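Local coordinates for protein N-terminal acetyltransferase B complex subunit MDM20 (Candida albicans, PDB 5K04) that probably serves as the non-catalytic, helical-repeat auxiliary subunit of the NatB N-terminal acetyltransferase, wrapping around the catalytic subunit NAT3, at residues Lys304-Leu309 and Leu337-Asn342; Cys310-Leu315 and Asn343-Asn348. All coordinates share one frame; numbering follows the deposited sequence.

Contact 1: residues Lys304-Leu309 and Leu337-Asn342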
ATOM      1  N   LYS A 304      31.927 -19.591   0.835  1.00 55.99           N
ATOM      2  CA  LYS A 304      30.764 -20.438   1.024  1.00 61.46           C
ATOM      3  C   LYS A 304      29.549 -19.937   0.255  1.00 60.43           C
ATOM      4  O   LYS A 304      28.704 -20.749  -0.134  1.00 58.13           O
ATOM      5  CB  LYS A 304      30.441 -20.539   2.515  1.00 61.61           C
ATOM      6  CG  LYS A 304      31.533 -21.230   3.307  1.00 68.70           C
ATOM      7  CD  LYS A 304      31.186 -21.336   4.779  1.00 74.97           C
ATOM      8  CE  LYS A 304      32.091 -22.350   5.460  1.00 87.19           C
ATOM      9  NZ  LYS A 304      32.006 -23.684   4.782  1.00 96.83           N
ATOM     10  N   PHE A 305      29.446 -18.623   0.006  1.00 60.04           N
ATOM     11  CA  PHE A 305      28.197 -18.057  -0.498  1.00 55.61           C
ATOM     12  C   PHE A 305      28.324 -17.230  -1.783  1.00 56.99           C
ATOM     13  O   PHE A 305      27.347 -16.587  -2.181  1.00 43.19           O
ATOM     14  CB  PHE A 305      27.537 -17.245   0.619  1.00 48.02           C
ATOM     15  CG  PHE A 305      27.075 -18.109   1.766  1.00 59.09           C
ATOM     16  CD1 PHE A 305      25.854 -18.767   1.707  1.00 58.16           C
ATOM     17  CD2 PHE A 305      27.889 -18.321   2.877  1.00 59.50           C
ATOM     18  CE1 PHE A 305      25.442 -19.600   2.742  1.00 55.67           C
ATOM     19  CE2 PHE A 305      27.487 -19.149   3.909  1.00 52.54           C
ATOM     20  CZ  PHE A 305      26.259 -19.794   3.836  1.00 54.92           C
ATOM     21  N   ASN A 306      29.466 -17.278  -2.486  1.00 49.00           N
ATOM     22  CA  ASN A 306      29.577 -16.496  -3.722  1.00 47.18           C
ATOM     23  C   ASN A 306      28.683 -17.031  -4.844  1.00 44.11           C
ATOM     24  O   ASN A 306      28.338 -16.269  -5.749  1.00 35.13           O
ATOM     25  CB  ASN A 306      31.030 -16.438  -4.210  1.00 43.44           C
ATOM     26  CG  ASN A 306      31.531 -17.783  -4.708  1.00 41.29           C
ATOM     27  OD1 ASN A 306      31.305 -18.160  -5.857  1.00 44.49           O
ATOM     28  ND2 ASN A 306      32.219 -18.513  -3.840  1.00 49.61           N
ATOM     29  N   THR A 307      28.312 -18.316  -4.812  1.00 51.58           N
ATOM     30  CA  THR A 307      27.360 -18.874  -5.767  1.00 46.96           C
ATOM     31  C   THR A 307      25.917 -18.534  -5.420  1.00 49.91           C
ATOM     32  O   THR A 307      25.004 -19.009  -6.109  1.00 35.66           O
ATOM     33  CB  THR A 307      27.500 -20.396  -5.860  1.00 40.71           C
ATOM     34  OG1 THR A 307      27.033 -20.991  -4.651  1.00 36.47           O
ATOM     35  CG2 THR A 307      28.956 -20.801  -6.095  1.00 39.23           C
ATOM     36  N   LYS A 308      25.695 -17.717  -4.387  1.00 49.59           N
ATOM     37  CA  LYS A 308      24.359 -17.338  -3.941  1.00 44.15           C
ATOM     38  C   LYS A 308      24.126 -15.854  -4.190  1.00 44.69           C
ATOM     39  O   LYS A 308      24.997 -15.017  -3.927  1.00 36.42           O
ATOM     40  CB  LYS A 308      24.156 -17.651  -2.454  1.00 34.33           C
ATOM     41  CG  LYS A 308      24.568 -19.080  -2.075  1.00 47.18           C
ATOM     42  CD  LYS A 308      23.731 -20.147  -2.783  1.00 44.39           C
ATOM     43  CE  LYS A 308      24.030 -21.535  -2.209  1.00 46.27           C
ATOM     44  NZ  LYS A 308      23.125 -22.616  -2.716  1.00 54.90           N
ATOM     45  N   LEU A 309      22.935 -15.534  -4.684  1.00 52.61           N
ATOM     46  CA  LEU A 309      22.636 -14.152  -5.019  1.00 49.35           C
ATOM     47  C   LEU A 309      22.647 -13.243  -3.788  1.00 47.36           C
ATOM     48  O   LEU A 309      22.739 -12.020  -3.931  1.00 33.05           O
ATOM     49  CB  LEU A 309      21.295 -14.121  -5.750  1.00 44.20           C
ATOM     50  CG  LEU A 309      21.010 -12.959  -6.699  1.00 58.89           C
ATOM     51  CD1 LEU A 309      22.034 -12.893  -7.836  1.00 53.19           C
ATOM     52  CD2 LEU A 309      19.606 -13.093  -7.247  1.00 57.39           C
ATOM     53  N   LEU A 337      27.758 -18.173 -12.940  1.00 46.39           N
ATOM     54  CA  LEU A 337      27.142 -16.897 -13.286  1.00 48.72           C
ATOM     55  C   LEU A 337      26.950 -16.007 -12.059  1.00 48.85           C
ATOM     56  O   LEU A 337      27.306 -14.824 -12.073  1.00 44.19           O
ATOM     57  CB  LEU A 337      25.809 -17.172 -13.993  1.00 41.91           C
ATOM     58  CG  LEU A 337      24.765 -16.064 -14.016  1.00 47.68           C
ATOM     59  CD1 LEU A 337      25.318 -14.784 -14.635  1.00 52.72           C
ATOM     60  CD2 LEU A 337      23.569 -16.549 -14.799  1.00 47.71           C
ATOM     61  N   ILE A 338      26.405 -16.567 -10.979  1.00 51.88           N
ATOM     62  CA  ILE A 338      26.120 -15.768  -9.785  1.00 48.20           C
ATOM     63  C   ILE A 338      27.408 -15.308  -9.086  1.00 44.30           C
ATOM     64  O   ILE A 338      27.471 -14.193  -8.553  1.00 34.61           O
ATOM     65  CB  ILE A 338      25.177 -16.553  -8.855  1.00 49.18           C
ATOM     66  CG1 ILE A 338      23.767 -16.572  -9.485  1.00 49.45           C
ATOM     67  CG2 ILE A 338      25.157 -15.945  -7.438  1.00 47.76           C
ATOM     68  CD1 ILE A 338      22.790 -17.526  -8.843  1.00 50.64           C
ATOM     69  N   THR A 339      28.460 -16.130  -9.106  1.00 47.24           N
ATOM     70  CA  THR A 339      29.773 -15.655  -8.675  1.00 43.54           C
ATOM     71  C   THR A 339      30.161 -14.391  -9.432  1.00 43.50           C
ATOM     72  O   THR A 339      30.619 -13.416  -8.833  1.00 36.54           O
ATOM     73  CB  THR A 339      30.825 -16.750  -8.885  1.00 44.40           C
ATOM     74  OG1 THR A 339      30.443 -17.930  -8.172  1.00 39.15           O
ATOM     75  CG2 THR A 339      32.218 -16.297  -8.409  1.00 45.18           C
ATOM     76  N   VAL A 340      29.946 -14.378 -10.751  1.00 58.83           N
ATOM     77  CA  VAL A 340      30.290 -13.205 -11.549  1.00 51.13           C
ATOM     78  C   VAL A 340      29.390 -12.025 -11.194  1.00 43.40           C
ATOM     79  O   VAL A 340      29.847 -10.879 -11.110  1.00 41.06           O
ATOM     80  CB  VAL A 340      30.224 -13.554 -13.044  1.00 48.92           C
ATOM     81  CG1 VAL A 340      30.511 -12.316 -13.906  1.00 46.61           C
ATOM     82  CG2 VAL A 340      31.215 -14.662 -13.359  1.00 47.98           C
ATOM     83  N   VAL A 341      28.102 -12.286 -10.976  1.00 44.85           N
ATOM     84  CA  VAL A 341      27.172 -11.218 -10.624  1.00 46.02           C
ATOM     85  C   VAL A 341      27.625 -10.529  -9.339  1.00 50.03           C
ATOM     86  O   VAL A 341      27.683  -9.296  -9.259  1.00 45.87           O
ATOM     87  CB  VAL A 341      25.742 -11.782 -10.503  1.00 41.39           C
ATOM     88  CG1 VAL A 341      24.833 -10.842  -9.722  1.00 33.49           C
ATOM     89  CG2 VAL A 341      25.167 -12.054 -11.877  1.00 47.19           C
ATOM     90  N   ASN A 342      27.967 -11.320  -8.319  1.00 48.21           N
ATOM     91  CA  ASN A 342      28.415 -10.742  -7.057  1.00 45.38           C
ATOM     92  C   ASN A 342      29.710  -9.959  -7.243  1.00 40.26           C
ATOM     93  O   ASN A 342      29.828  -8.817  -6.783  1.00 35.91           O
ATOM     94  CB  ASN A 342      28.575 -11.847  -6.008  1.00 46.24           C
ATOM     95  CG  ASN A 342      27.224 -12.296  -5.412  1.00 40.56           C
ATOM     96  OD1 ASN A 342      26.408 -11.471  -5.017  1.00 33.06           O
ATOM     97  ND2 ASN A 342      26.996 -13.607  -5.369  1.00 41.71           N
TER
HETATM   98  O   HOH W   1      23.837 -10.671  -6.273  1.00 33.36           O

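Contact 2: residues Cys310-Leu315 and Asn343-Asn348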
ATOM      1  N   CYS A 310      22.596 -13.821  -2.585  1.00 54.17           N
ATOM      2  CA  CYS A 310      22.620 -13.041  -1.351  1.00 54.20           C
ATOM      3  C   CYS A 310      23.988 -12.438  -1.043  1.00 47.10           C
ATOM      4  O   CYS A 310      24.038 -11.440  -0.313  1.00 40.68           O
ATOM      5  CB  CYS A 310      22.163 -13.901  -0.160  1.00 53.36           C
ATOM      6  SG  CYS A 310      23.196 -15.267   0.335  1.00 30.14           S
ATOM      7  N   CYS A 311      25.085 -12.997  -1.596  1.00 42.25           N
ATOM      8  CA  CYS A 311      26.427 -12.704  -1.090  1.00 46.84           C
ATOM      9  C   CYS A 311      26.684 -11.200  -0.982  1.00 34.44           C
ATOM     10  O   CYS A 311      27.081 -10.699   0.075  1.00 31.10           O
ATOM     11  CB  CYS A 311      27.490 -13.372  -1.983  1.00 47.01           C
ATOM     12  SG  CYS A 311      29.137 -13.351  -1.313  1.00 33.73           S
ATOM     13  N   TYR A 312      26.457 -10.471  -2.071  1.00 42.04           N
ATOM     14  CA  TYR A 312      26.785  -9.047  -2.111  1.00 50.12           C
ATOM     15  C   TYR A 312      26.027  -8.267  -1.050  1.00 53.21           C
ATOM     16  O   TYR A 312      26.612  -7.440  -0.341  1.00 46.21           O
ATOM     17  CB  TYR A 312      26.473  -8.460  -3.486  1.00 42.72           C
ATOM     18  CG  TYR A 312      26.619  -6.960  -3.506  1.00 45.14           C
ATOM     19  CD1 TYR A 312      27.875  -6.364  -3.580  1.00 47.60           C
ATOM     20  CD2 TYR A 312      25.509  -6.140  -3.454  1.00 47.12           C
ATOM     21  CE1 TYR A 312      28.017  -4.985  -3.599  1.00 42.74           C
ATOM     22  CE2 TYR A 312      25.639  -4.763  -3.470  1.00 47.41           C
ATOM     23  CZ  TYR A 312      26.897  -4.190  -3.540  1.00 45.10           C
ATOM     24  OH  TYR A 312      27.008  -2.816  -3.555  1.00 45.97           O
ATOM     25  N   ALA A 313      24.706  -8.483  -0.960  1.00 50.32           N
ATOM     26  CA  ALA A 313      23.901  -7.718  -0.008  1.00 50.82           C
ATOM     27  C   ALA A 313      24.305  -8.029   1.432  1.00 43.61           C
ATOM     28  O   ALA A 313      24.274  -7.147   2.297  1.00 33.19           O
ATOM     29  CB  ALA A 313      22.410  -7.991  -0.233  1.00 36.48           C
ATOM     30  N   ASP A 314      24.715  -9.263   1.690  1.00 46.60           N
ATOM     31  CA  ASP A 314      25.161  -9.634   3.025  1.00 43.57           C
ATOM     32  C   ASP A 314      26.495  -8.963   3.389  1.00 46.58           C
ATOM     33  O   ASP A 314      26.670  -8.486   4.518  1.00 36.68           O
ATOM     34  CB  ASP A 314      25.260 -11.161   3.106  1.00 42.50           C
ATOM     35  CG  ASP A 314      23.878 -11.867   3.061  1.00 41.05           C
ATOM     36  OD1 ASP A 314      22.825 -11.187   3.066  1.00 32.25           O
ATOM     37  OD2 ASP A 314      23.858 -13.120   3.036  1.00 31.52           O
ATOM     38  N   LEU A 315      27.452  -8.914   2.458  1.00 55.09           N
ATOM     39  CA  LEU A 315      28.779  -8.391   2.793  1.00 53.12           C
ATOM     40  C   LEU A 315      28.885  -6.872   2.680  1.00 53.66           C
ATOM     41  O   LEU A 315      29.549  -6.233   3.508  1.00 43.39           O
ATOM     42  CB  LEU A 315      29.847  -9.038   1.907  1.00 46.67           C
ATOM     43  CG  LEU A 315      30.135 -10.491   2.265  1.00 50.32           C
ATOM     44  CD1 LEU A 315      31.170 -11.079   1.317  1.00 56.17           C
ATOM     45  CD2 LEU A 315      30.587 -10.636   3.734  1.00 42.33           C
ATOM     46  N   ASN A 343      30.676 -10.545  -7.966  1.00 43.65           N
ATOM     47  CA  ASN A 343      31.959  -9.877  -8.194  1.00 42.43           C
ATOM     48  C   ASN A 343      31.780  -8.555  -8.930  1.00 45.29           C
ATOM     49  O   ASN A 343      32.391  -7.547  -8.557  1.00 41.01           O
ATOM     50  CB  ASN A 343      32.903 -10.791  -8.974  1.00 41.64           C
ATOM     51  CG  ASN A 343      33.303 -12.017  -8.185  1.00 46.64           C
ATOM     52  OD1 ASN A 343      32.970 -12.141  -7.005  1.00 40.39           O
ATOM     53  ND2 ASN A 343      34.011 -12.936  -8.832  1.00 54.33           N
ATOM     54  N   ARG A 344      30.937  -8.533  -9.968  1.00 54.92           N
ATOM     55  CA  ARG A 344      30.700  -7.285 -10.693  1.00 52.60           C
ATOM     56  C   ARG A 344      30.025  -6.244  -9.806  1.00 53.18           C
ATOM     57  O   ARG A 344      30.254  -5.041  -9.971  1.00 44.66           O
ATOM     58  CB  ARG A 344      29.855  -7.553 -11.932  1.00 47.96           C
ATOM     59  CG  ARG A 344      30.561  -8.387 -12.992  1.00 48.33           C
ATOM     60  CD  ARG A 344      31.555  -7.554 -13.777  1.00 49.62           C
ATOM     61  NE  ARG A 344      32.324  -8.371 -14.716  1.00 62.68           N
ATOM     62  CZ  ARG A 344      32.219  -8.297 -16.038  1.00 58.76           C
ATOM     63  NH1 ARG A 344      31.378  -7.432 -16.593  1.00 60.50           N
ATOM     64  NH2 ARG A 344      32.949  -9.090 -16.802  1.00 54.94           N
ATOM     65  N   LYS A 345      29.185  -6.690  -8.869  1.00 55.35           N
ATOM     66  CA  LYS A 345      28.597  -5.769  -7.902  1.00 45.26           C
ATOM     67  C   LYS A 345      29.646  -5.260  -6.922  1.00 46.40           C
ATOM     68  O   LYS A 345      29.672  -4.068  -6.598  1.00 44.13           O
ATOM     69  CB  LYS A 345      27.469  -6.461  -7.151  1.00 45.25           C
ATOM     70  CG  LYS A 345      26.210  -6.652  -7.971  1.00 51.02           C
ATOM     71  CD  LYS A 345      25.336  -7.712  -7.344  1.00 49.36           C
ATOM     72  CE  LYS A 345      24.027  -7.161  -6.906  1.00 56.75           C
ATOM     73  NZ  LYS A 345      23.011  -8.235  -6.996  1.00 66.23           N
ATOM     74  N   PHE A 346      30.519  -6.149  -6.438  1.00 48.81           N
ATOM     75  CA  PHE A 346      31.531  -5.728  -5.479  1.00 48.84           C
ATOM     76  C   PHE A 346      32.418  -4.632  -6.065  1.00 56.75           C
ATOM     77  O   PHE A 346      32.720  -3.645  -5.385  1.00 53.80           O
ATOM     78  CB  PHE A 346      32.364  -6.925  -5.028  1.00 44.16           C
ATOM     79  CG  PHE A 346      31.660  -7.831  -4.050  1.00 48.85           C
ATOM     80  CD1 PHE A 346      31.265  -7.354  -2.800  1.00 53.03           C
ATOM     81  CD2 PHE A 346      31.415  -9.165  -4.361  1.00 48.69           C
ATOM     82  CE1 PHE A 346      30.611  -8.179  -1.886  1.00 46.62           C
ATOM     83  CE2 PHE A 346      30.774 -10.007  -3.457  1.00 45.81           C
ATOM     84  CZ  PHE A 346      30.364  -9.508  -2.216  1.00 52.10           C
ATOM     85  N   VAL A 347      32.820  -4.768  -7.333  1.00 61.55           N
ATOM     86  CA  VAL A 347      33.698  -3.792  -7.986  1.00 50.64           C
ATOM     87  C   VAL A 347      32.880  -2.689  -8.649  1.00 49.34           C
ATOM     88  O   VAL A 347      33.426  -1.857  -9.379  1.00 55.23           O
ATOM     89  CB  VAL A 347      34.608  -4.467  -9.022  1.00 51.85           C
ATOM     90  CG1 VAL A 347      35.367  -5.609  -8.386  1.00 51.01           C
ATOM     91  CG2 VAL A 347      33.787  -4.958 -10.204  1.00 50.51           C
ATOM     92  N   ASN A 348      31.578  -2.672  -8.379  1.00 57.21           N
ATOM     93  CA  ASN A 348      30.602  -1.782  -9.017  1.00 63.63           C
ATOM     94  C   ASN A 348      30.909  -1.540 -10.497  1.00 62.17           C
ATOM     95  O   ASN A 348      31.158  -0.418 -10.937  1.00 57.07           O
ATOM     96  CB  ASN A 348      30.493  -0.457  -8.274  1.00 72.35           C
ATOM     97  CG  ASN A 348      29.312   0.367  -8.755  1.00 81.63           C
ATOM     98  OD1 ASN A 348      28.368  -0.169  -9.341  1.00 74.78           O
ATOM     99  ND2 ASN A 348      29.362   1.674  -8.524  1.00 94.89           N
TER

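Contact 1: residues Lys304-Leu309 and Leu337-Asn342
The side-chain nitrogen of Asn342 is gripped by two backbone carbonyls of the link that leaves helix 295-305: Asn342 ND2 donates to Lys308 O at 2.8 Å and to Asn306 O at 3.0 Å. This link, a type I beta turn from Phe305 to Lys308, is pinned against helix 337-346 in the alpha-helical, TPR-clan fold of the auxiliary subunit. Both acceptor oxygens lie near the amide plane of Asn342, whereas ND2 sits well above both carbonyl planes, off the lone-pair directions. The bonds are moderately straight, with N-H...O angles of 157° to Lys308 O and 146° to Asn306 O. On its other branch, Asn342 OD1 accepts a hydrogen bond from a water that also donates to Leu309 O, and Tyr312 N is a second, probable donor to it; with both amide ends engaged, rotation of the group is fixed.

One turn earlier on the helix, Thr339 OG1 donates to Asn306 OD1 at 2.5 Å, shorter than expected for such a pair, and the exact distance is doubtful at this resolution. With Asn306 CG lying between its own backbone N and carbonyl carbon (chi1 69°), OD1 meets Thr339 OG1 while ND2 reaches Tyr302 O in a hydrogen bond. Between these polar points the Ile338 side chain lies against the turn backbone, with Ile338 CG2 3.3 Å from Thr307 O, and Thr339 CA makes a CH...O contact with Asn306 O. Lys308 NZ is hydrogen-bonded to Arg86 O of the NAT3 chain. Leu309 adds apolar contact, its CD1 3.9 Å from Val341 CG1.

Contact 2: residues Cys310-Leu315 and Asn343-Asn348
Tyr312 reaches from the short helix 311-315 to the C-terminal end of helix 337-346, joining two helices of the TPR-clan fold through an edge-to-face aromatic pair. Its CB lies 4.1 Å from Lys345 CD, and with CG anti to the backbone N (chi1 172°) the ring reaches helix 337-346 with Lys345 over a face and Phe346 at its edge. At CG and CD1 the Tyr312 ring face receives Lys345 CB in a CH-pi contact, 3.8 Å from the ring centroid and 19° off the normal. The CD1 edge of the Tyr312 ring points to the face of Phe346, Tyr312 CD1 meeting Phe346 CD1 at 3.6 Å; the Tyr312 and Phe346 ring centroids are 5.3 Å apart and their planes are inclined at 64°. Across the ring, CD2 touches Lys345 CE, while CE1 reaches Lys345 O and CZ grazes that same oxygen.

Phe346 also meets the short helix itself: its CZ touches Tyr312 CA and Leu315 CD1, and Phe324 adds a further edge-to-face partner. A Schellman motif ends helix 337-346 just beyond, with Asn348 N bonded to Lys345 O. At the rim of the Phe346 ring, near its plane, Cys311 SG makes a sulfur-aromatic contact, 4.1 Å from Phe346 CZ.

Overall arrangement
Contacts 1 and 2 are successive stages of one interface, their centres about 8 Å apart: residues 304-315 run from the end of helix 295-305 through a turn into helix 311-315, while 337-348 take in helix 337-346 and the two residues after it. The change from polar to aromatic packing falls at Asn342, whose OD1 lies 3.1 Å from Tyr312 N, a probable hydrogen bond, and Phe305 O packs against Cys311 CB at 3.2 Å. Both contacts adjoin the NAT3 chain: Leu309 packs on its Asp82, Cys310 on its Tyr84 and Lys345 on its Gln83. Bound coenzyme A lies about 6 Å from the side chain of Lys308, which puts contact 1 near the coenzyme A site without implying direct contact.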